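Local coordinates for lipoprotein (Mycoplasma mycoides subsp. capri, PDB 7ADK) that probably cleaves proteins as a lipoprotein of the mycoplasma peptidase (DUF31) family, in the chymotrypsin-like PA clan, at residues N516-K521 and G815-K820; Y794-K797 and D802-L805. All blocks are in the same frame, centred on the assembly; numbering follows the deposited sequence.

Contact 1 (N516-K521 and G815-K820); sequences NSSPLK and GKDQQK
Ser518 meets Asp817 across this contact in a single side-chain hydrogen bond. Just before it, Ser517 has a positive phi (69°), and its OG bonds to Asn516 O at 2.7 Å; the backbone bond from Ser518 N to the same carbonyl oxygen is weak. The CB of Ser518 points toward the other segment. With OG beside its own N and anti to the carbonyl carbon (chi1 -65°), the hydroxyl donates to Asp817 OD1 at 2.8 Å, where it meets the anti lone pair of OD1, the one away from OD2. The other oxygen, OD2, accepts from the backbone N of Gln807, so both carboxylate oxygens are bonded, which probably restricts rotation of the group. Two polypeptide loops are joined here, one leading from strand 503-507 to strand 535-537, the other from strand 807-809 to helix 824-831, within a fold consistent with a PA-clan peptidase. Asp817 is carried on a type I beta turn from Gly815 to Gln818, closed by Gln818 N to Gly815 O at 3.1 Å. Beyond Pro519, which turns away, Leu520 packs on Tyr743 of strand 737-747, while Lys521 NZ bonds to the carbonyl oxygens of Tyr531 and Ala534.

Contact 2 (Y794-K797 and D802-L805); sequences YDYK and DYKL
Tyr794 and Leu805 supply the one hydrogen bond across the two segments, Leu805 N to Tyr794 O at 3.1 Å with an N-H...O angle of 158°. Apolar packing runs beside it: Tyr794 CB lies 3.7 Å from Leu805 CB, and Leu805 CD2 adds to the same contact. Tyr794 O is further approached by Lys804 CB. Both segments belong to the long connection between strands 783-792 and 807-809, which pair antiparallel in the mixed sheet, so the contact draws together two parts of the loop of a beta hairpin. Aromatic contact comes from Tyr796 and Tyr803, whose side chains lie side by side and point the same way, although CG is anti to the backbone N in Tyr803 (chi1 -178°) and beside it in Tyr796 (chi1 -58°). Their rings meet rim to rim, CE2 of Tyr796 lying 3.4 Å from CE2 of Tyr803, with centroids 5.7 Å apart; neither covers the other's face. One face of the Tyr796 ring instead takes Tyr794 CD2, displaced toward the rim, while Tyr803 O sits in plane at its edge. Among polar groups, both of these tyrosine hydroxyls bond to OD2 of Asp714, which ties the pair to strand 712-714. Asp795 OD1 accepts from Lys797 N at 2.9 Å, an Asx turn.

Followed from the N terminus, the chain first lays down 516-521 in the connection between strands 503-507 and 535-537, then passes through strands of both sheets before reaching 794-797. After four intervening residues it returns at 802-805, so contact 2 closes a short loop, and only after strand 807-809 does 815-820 close the far larger loop of contact 1, with 293 residues between its segments. Contact 2 therefore lies wholly within contact 1's loop, and the two do not cross. Their centres are about 12 Å apart, and they touch directly: Leu520 CD2 packs against Tyr803 CE1 at 3.8 Å, linking the connection between strands 503-507 and 535-537 to the loop preceding strand 807-809.

Contact 1 (N516-K521 and G815-K820)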
ATOM      1  N   ASN B 516     -41.497  24.678  19.063  1.00100.64           N
ATOM      2  CA  ASN B 516     -42.603  23.950  19.669  1.00100.64           C
ATOM      3  C   ASN B 516     -43.382  23.078  18.663  1.00100.64           C
ATOM      4  O   ASN B 516     -43.574  23.457  17.518  1.00100.64           O
ATOM      5  CB  ASN B 516     -43.523  24.923  20.414  1.00100.64           C
ATOM      6  CG  ASN B 516     -42.795  25.849  21.355  1.00100.64           C
ATOM      7  OD1 ASN B 516     -42.489  26.974  21.036  1.00100.64           O
ATOM      8  ND2 ASN B 516     -42.468  25.418  22.522  1.00100.64           N
ATOM      9  N   SER B 517     -43.884  21.923  19.119  1.00 95.80           N
ATOM     10  CA  SER B 517     -44.690  20.905  18.402  1.00 95.80           C
ATOM     11  C   SER B 517     -43.981  20.087  17.309  1.00 95.80           C
ATOM     12  O   SER B 517     -44.292  18.908  17.146  1.00 95.80           O
ATOM     13  CB  SER B 517     -46.020  21.485  17.902  1.00 95.80           C
ATOM     14  OG  SER B 517     -45.844  22.248  16.725  1.00 95.80           O
ATOM     15  N   SER B 518     -42.987  20.631  16.611  1.00 93.65           N
ATOM     16  CA  SER B 518     -42.145  19.883  15.664  1.00 93.65           C
ATOM     17  C   SER B 518     -41.191  18.788  16.215  1.00 93.65           C
ATOM     18  O   SER B 518     -40.778  17.966  15.390  1.00 93.65           O
ATOM     19  CB  SER B 518     -41.345  20.876  14.827  1.00 93.65           C
ATOM     20  OG  SER B 518     -42.195  21.655  14.029  1.00 93.65           O
ATOM     21  N   PRO B 519     -40.781  18.722  17.510  1.00 89.95           N
ATOM     22  CA  PRO B 519     -39.799  17.745  18.004  1.00 89.95           C
ATOM     23  C   PRO B 519     -40.268  16.285  17.990  1.00 89.95           C
ATOM     24  O   PRO B 519     -41.378  15.952  17.587  1.00 89.95           O
ATOM     25  CB  PRO B 519     -39.453  18.168  19.437  1.00 89.95           C
ATOM     26  CG  PRO B 519     -39.867  19.621  19.518  1.00 89.95           C
ATOM     27  CD  PRO B 519     -41.054  19.669  18.578  1.00 89.95           C
ATOM     28  N   LEU B 520     -39.402  15.398  18.490  1.00 81.94           N
ATOM     29  CA  LEU B 520     -39.726  13.986  18.712  1.00 81.94           C
ATOM     30  C   LEU B 520     -39.558  13.489  20.151  1.00 81.94           C
ATOM     31  O   LEU B 520     -40.148  12.474  20.491  1.00 81.94           O
ATOM     32  CB  LEU B 520     -38.943  13.145  17.700  1.00 81.94           C
ATOM     33  CG  LEU B 520     -37.413  13.229  17.789  1.00 81.94           C
ATOM     34  CD1 LEU B 520     -36.828  12.389  18.911  1.00 81.94           C
ATOM     35  CD2 LEU B 520     -36.851  12.741  16.469  1.00 81.94           C
ATOM     36  N   LYS B 521     -38.822  14.181  21.028  1.00 87.40           N
ATOM     37  CA  LYS B 521     -38.523  13.696  22.392  1.00 87.40           C
ATOM     38  C   LYS B 521     -39.758  13.576  23.300  1.00 87.40           C
ATOM     39  O   LYS B 521     -39.880  12.622  24.061  1.00 87.40           O
ATOM     40  CB  LYS B 521     -37.465  14.601  23.036  1.00 87.40           C
ATOM     41  CG  LYS B 521     -36.032  14.371  22.532  1.00 87.40           C
ATOM     42  CD  LYS B 521     -35.419  12.999  22.851  1.00 87.40           C
ATOM     43  CE  LYS B 521     -35.616  12.462  24.283  1.00 87.40           C
ATOM     44  NZ  LYS B 521     -35.091  13.358  25.345  1.00 87.40           N
ATOM     45  N   GLY B 815     -37.134  25.958   6.513  1.00 83.43           N
ATOM     46  CA  GLY B 815     -37.972  24.770   6.360  1.00 83.43           C
ATOM     47  C   GLY B 815     -39.037  24.660   7.447  1.00 83.43           C
ATOM     48  O   GLY B 815     -38.862  25.185   8.545  1.00 83.43           O
ATOM     49  N   LYS B 816     -40.159  23.998   7.151  1.00 85.78           N
ATOM     50  CA  LYS B 816     -41.378  24.041   7.981  1.00 85.78           C
ATOM     51  C   LYS B 816     -41.193  23.577   9.430  1.00 85.78           C
ATOM     52  O   LYS B 816     -41.844  24.111  10.319  1.00 85.78           O
ATOM     53  CB  LYS B 816     -42.472  23.258   7.242  1.00 85.78           C
ATOM     54  CG  LYS B 816     -43.857  23.394   7.877  1.00 85.78           C
ATOM     55  CD  LYS B 816     -44.961  22.834   6.978  1.00 85.78           C
ATOM     56  CE  LYS B 816     -44.858  21.323   6.763  1.00 85.78           C
ATOM     57  NZ  LYS B 816     -45.976  20.813   5.943  1.00 85.78           N
ATOM     58  N   ASP B 817     -40.289  22.639   9.699  1.00 86.89           N
ATOM     59  CA  ASP B 817     -40.011  22.120  11.047  1.00 86.89           C
ATOM     60  C   ASP B 817     -38.708  22.660  11.671  1.00 86.89           C
ATOM     61  O   ASP B 817     -38.366  22.300  12.784  1.00 86.89           O
ATOM     62  CB  ASP B 817     -40.054  20.590  10.998  1.00 86.89           C
ATOM     63  CG  ASP B 817     -41.467  20.095  10.694  1.00 86.89           C
ATOM     64  OD1 ASP B 817     -42.340  20.230  11.580  1.00 86.89           O
ATOM     65  OD2 ASP B 817     -41.708  19.579   9.584  1.00 86.89           O
ATOM     66  N   GLN B 818     -37.965  23.521  10.978  1.00 87.33           N
ATOM     67  CA  GLN B 818     -36.637  23.982  11.390  1.00 87.33           C
ATOM     68  C   GLN B 818     -36.724  25.199  12.339  1.00 87.33           C
ATOM     69  O   GLN B 818     -37.581  26.068  12.180  1.00 87.33           O
ATOM     70  CB  GLN B 818     -35.804  24.166  10.107  1.00 87.33           C
ATOM     71  CG  GLN B 818     -34.309  24.451  10.268  1.00 87.33           C
ATOM     72  CD  GLN B 818     -33.970  25.924  10.459  1.00 87.33           C
ATOM     73  OE1 GLN B 818     -34.778  26.821  10.294  1.00 87.33           O
ATOM     74  NE2 GLN B 818     -32.760  26.245  10.810  1.00 87.33           N
ATOM     75  N   GLN B 819     -35.841  25.257  13.343  1.00 86.49           N
ATOM     76  CA  GLN B 819     -35.849  26.175  14.500  1.00 86.49           C
ATOM     77  C   GLN B 819     -35.633  27.675  14.167  1.00 86.49           C
ATOM     78  O   GLN B 819     -35.671  28.527  15.049  1.00 86.49           O
ATOM     79  CB  GLN B 819     -34.831  25.596  15.502  1.00 86.49           C
ATOM     80  CG  GLN B 819     -34.366  26.388  16.735  1.00 86.49           C
ATOM     81  CD  GLN B 819     -35.424  26.825  17.736  1.00 86.49           C
ATOM     82  OE1 GLN B 819     -36.607  26.883  17.471  1.00 86.49           O
ATOM     83  NE2 GLN B 819     -35.035  27.172  18.934  1.00 86.49           N
ATOM     84  N   LYS B 820     -35.429  28.034  12.901  1.00 84.76           N
ATOM     85  CA  LYS B 820     -35.288  29.409  12.404  1.00 84.76           C
ATOM     86  C   LYS B 820     -34.134  30.221  13.022  1.00 84.76           C
ATOM     87  O   LYS B 820     -34.187  31.449  13.079  1.00 84.76           O
ATOM     88  CB  LYS B 820     -36.643  30.117  12.481  1.00 84.76           C
TER

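Contact 2 (Y794-K797 and D802-L805)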
ATOM      1  N   TYR B 794     -41.262  14.063   5.293  1.00 76.01           N
ATOM      2  CA  TYR B 794     -42.052  12.905   4.912  1.00 76.01           C
ATOM      3  C   TYR B 794     -43.149  12.715   5.950  1.00 76.01           C
ATOM      4  O   TYR B 794     -42.909  12.947   7.142  1.00 76.01           O
ATOM      5  CB  TYR B 794     -41.178  11.654   4.801  1.00 76.01           C
ATOM      6  CG  TYR B 794     -41.863  10.531   4.060  1.00 76.01           C
ATOM      7  CD1 TYR B 794     -41.773  10.469   2.663  1.00 76.01           C
ATOM      8  CD2 TYR B 794     -42.595   9.549   4.761  1.00 76.01           C
ATOM      9  CE1 TYR B 794     -42.385   9.419   1.961  1.00 76.01           C
ATOM     10  CE2 TYR B 794     -43.245   8.521   4.060  1.00 76.01           C
ATOM     11  CZ  TYR B 794     -43.133   8.448   2.657  1.00 76.01           C
ATOM     12  OH  TYR B 794     -43.764   7.476   1.959  1.00 76.01           O
ATOM     13  N   ASP B 795     -44.334  12.299   5.524  1.00 80.65           N
ATOM     14  CA  ASP B 795     -45.487  12.093   6.393  1.00 80.65           C
ATOM     15  C   ASP B 795     -45.842  10.604   6.448  1.00 80.65           C
ATOM     16  O   ASP B 795     -46.033   9.969   5.411  1.00 80.65           O
ATOM     17  CB  ASP B 795     -46.639  12.967   5.880  1.00 80.65           C
ATOM     18  CG  ASP B 795     -47.871  12.993   6.785  1.00 80.65           C
ATOM     19  OD1 ASP B 795     -48.072  12.072   7.603  1.00 80.65           O
ATOM     20  OD2 ASP B 795     -48.651  13.957   6.678  1.00 80.65           O
ATOM     21  N   TYR B 796     -45.945  10.054   7.652  1.00 77.78           N
ATOM     22  CA  TYR B 796     -46.242   8.650   7.922  1.00 77.78           C
ATOM     23  C   TYR B 796     -47.728   8.337   8.185  1.00 77.78           C
ATOM     24  O   TYR B 796     -48.044   7.238   8.635  1.00 77.78           O
ATOM     25  CB  TYR B 796     -45.360   8.189   9.082  1.00 77.78           C
ATOM     26  CG  TYR B 796     -43.873   8.337   8.845  1.00 77.78           C
ATOM     27  CD1 TYR B 796     -43.221   7.451   7.974  1.00 77.78           C
ATOM     28  CD2 TYR B 796     -43.132   9.315   9.533  1.00 77.78           C
ATOM     29  CE1 TYR B 796     -41.827   7.508   7.831  1.00 77.78           C
ATOM     30  CE2 TYR B 796     -41.738   9.382   9.378  1.00 77.78           C
ATOM     31  CZ  TYR B 796     -41.077   8.452   8.555  1.00 77.78           C
ATOM     32  OH  TYR B 796     -39.725   8.406   8.473  1.00 77.78           O
ATOM     33  N   LYS B 797     -48.655   9.273   7.956  1.00 83.35           N
ATOM     34  CA  LYS B 797     -50.113   9.052   8.049  1.00 83.35           C
ATOM     35  C   LYS B 797     -50.531   8.479   9.412  1.00 83.35           C
ATOM     36  O   LYS B 797     -51.321   7.549   9.510  1.00 83.35           O
ATOM     37  CB  LYS B 797     -50.624   8.247   6.836  1.00 83.35           C
ATOM     38  CG  LYS B 797     -50.556   9.002   5.498  1.00 83.35           C
ATOM     39  CD  LYS B 797     -49.194   8.940   4.811  1.00 83.35           C
ATOM     40  CE  LYS B 797     -49.171   9.753   3.514  1.00 83.35           C
ATOM     41  NZ  LYS B 797     -47.813   9.771   2.928  1.00 83.35           N
ATOM     42  N   ASP B 802     -47.756  11.017  16.398  1.00 79.59           N
ATOM     43  CA  ASP B 802     -47.566  12.428  16.007  1.00 79.59           C
ATOM     44  C   ASP B 802     -46.237  12.677  15.244  1.00 79.59           C
ATOM     45  O   ASP B 802     -45.931  13.806  14.854  1.00 79.59           O
ATOM     46  CB  ASP B 802     -47.678  13.315  17.258  1.00 79.59           C
ATOM     47  CG  ASP B 802     -47.844  14.811  16.960  1.00 79.59           C
ATOM     48  OD1 ASP B 802     -48.520  15.170  15.970  1.00 79.59           O
ATOM     49  OD2 ASP B 802     -47.348  15.645  17.751  1.00 79.59           O
ATOM     50  N   TYR B 803     -45.425  11.643  15.013  1.00 73.73           N
ATOM     51  CA  TYR B 803     -44.103  11.744  14.385  1.00 73.73           C
ATOM     52  C   TYR B 803     -44.135  11.945  12.859  1.00 73.73           C
ATOM     53  O   TYR B 803     -44.955  11.380  12.137  1.00 73.73           O
ATOM     54  CB  TYR B 803     -43.283  10.507  14.723  1.00 73.73           C
ATOM     55  CG  TYR B 803     -41.880  10.522  14.157  1.00 73.73           C
ATOM     56  CD1 TYR B 803     -40.917  11.364  14.732  1.00 73.73           C
ATOM     57  CD2 TYR B 803     -41.560   9.742  13.022  1.00 73.73           C
ATOM     58  CE1 TYR B 803     -39.644  11.464  14.152  1.00 73.73           C
ATOM     59  CE2 TYR B 803     -40.284   9.834  12.455  1.00 73.73           C
ATOM     60  CZ  TYR B 803     -39.333  10.714  13.003  1.00 73.73           C
ATOM     61  OH  TYR B 803     -38.118  10.853  12.428  1.00 73.73           O
ATOM     62  N   LYS B 804     -43.145  12.690  12.359  1.00 73.47           N
ATOM     63  CA  LYS B 804     -42.883  13.014  10.955  1.00 73.47           C
ATOM     64  C   LYS B 804     -41.374  13.176  10.732  1.00 73.47           C
ATOM     65  O   LYS B 804     -40.666  13.527  11.664  1.00 73.47           O
ATOM     66  CB  LYS B 804     -43.700  14.255  10.564  1.00 73.47           C
ATOM     67  CG  LYS B 804     -43.576  15.487  11.486  1.00 73.47           C
ATOM     68  CD  LYS B 804     -44.800  16.404  11.356  1.00 73.47           C
ATOM     69  CE  LYS B 804     -46.030  15.818  12.075  1.00 73.47           C
ATOM     70  NZ  LYS B 804     -47.303  16.415  11.622  1.00 73.47           N
ATOM     71  N   LEU B 805     -40.877  12.943   9.514  1.00 67.51           N
ATOM     72  CA  LEU B 805     -39.435  13.061   9.223  1.00 67.51           C
ATOM     73  C   LEU B 805     -38.922  14.500   9.421  1.00 67.51           C
ATOM     74  O   LEU B 805     -37.760  14.700   9.753  1.00 67.51           O
ATOM     75  CB  LEU B 805     -39.126  12.511   7.814  1.00 67.51           C
ATOM     76  CG  LEU B 805     -37.749  12.883   7.215  1.00 67.51           C
ATOM     77  CD1 LEU B 805     -36.576  12.312   7.995  1.00 67.51           C
ATOM     78  CD2 LEU B 805     -37.631  12.365   5.798  1.00 67.51           C
TER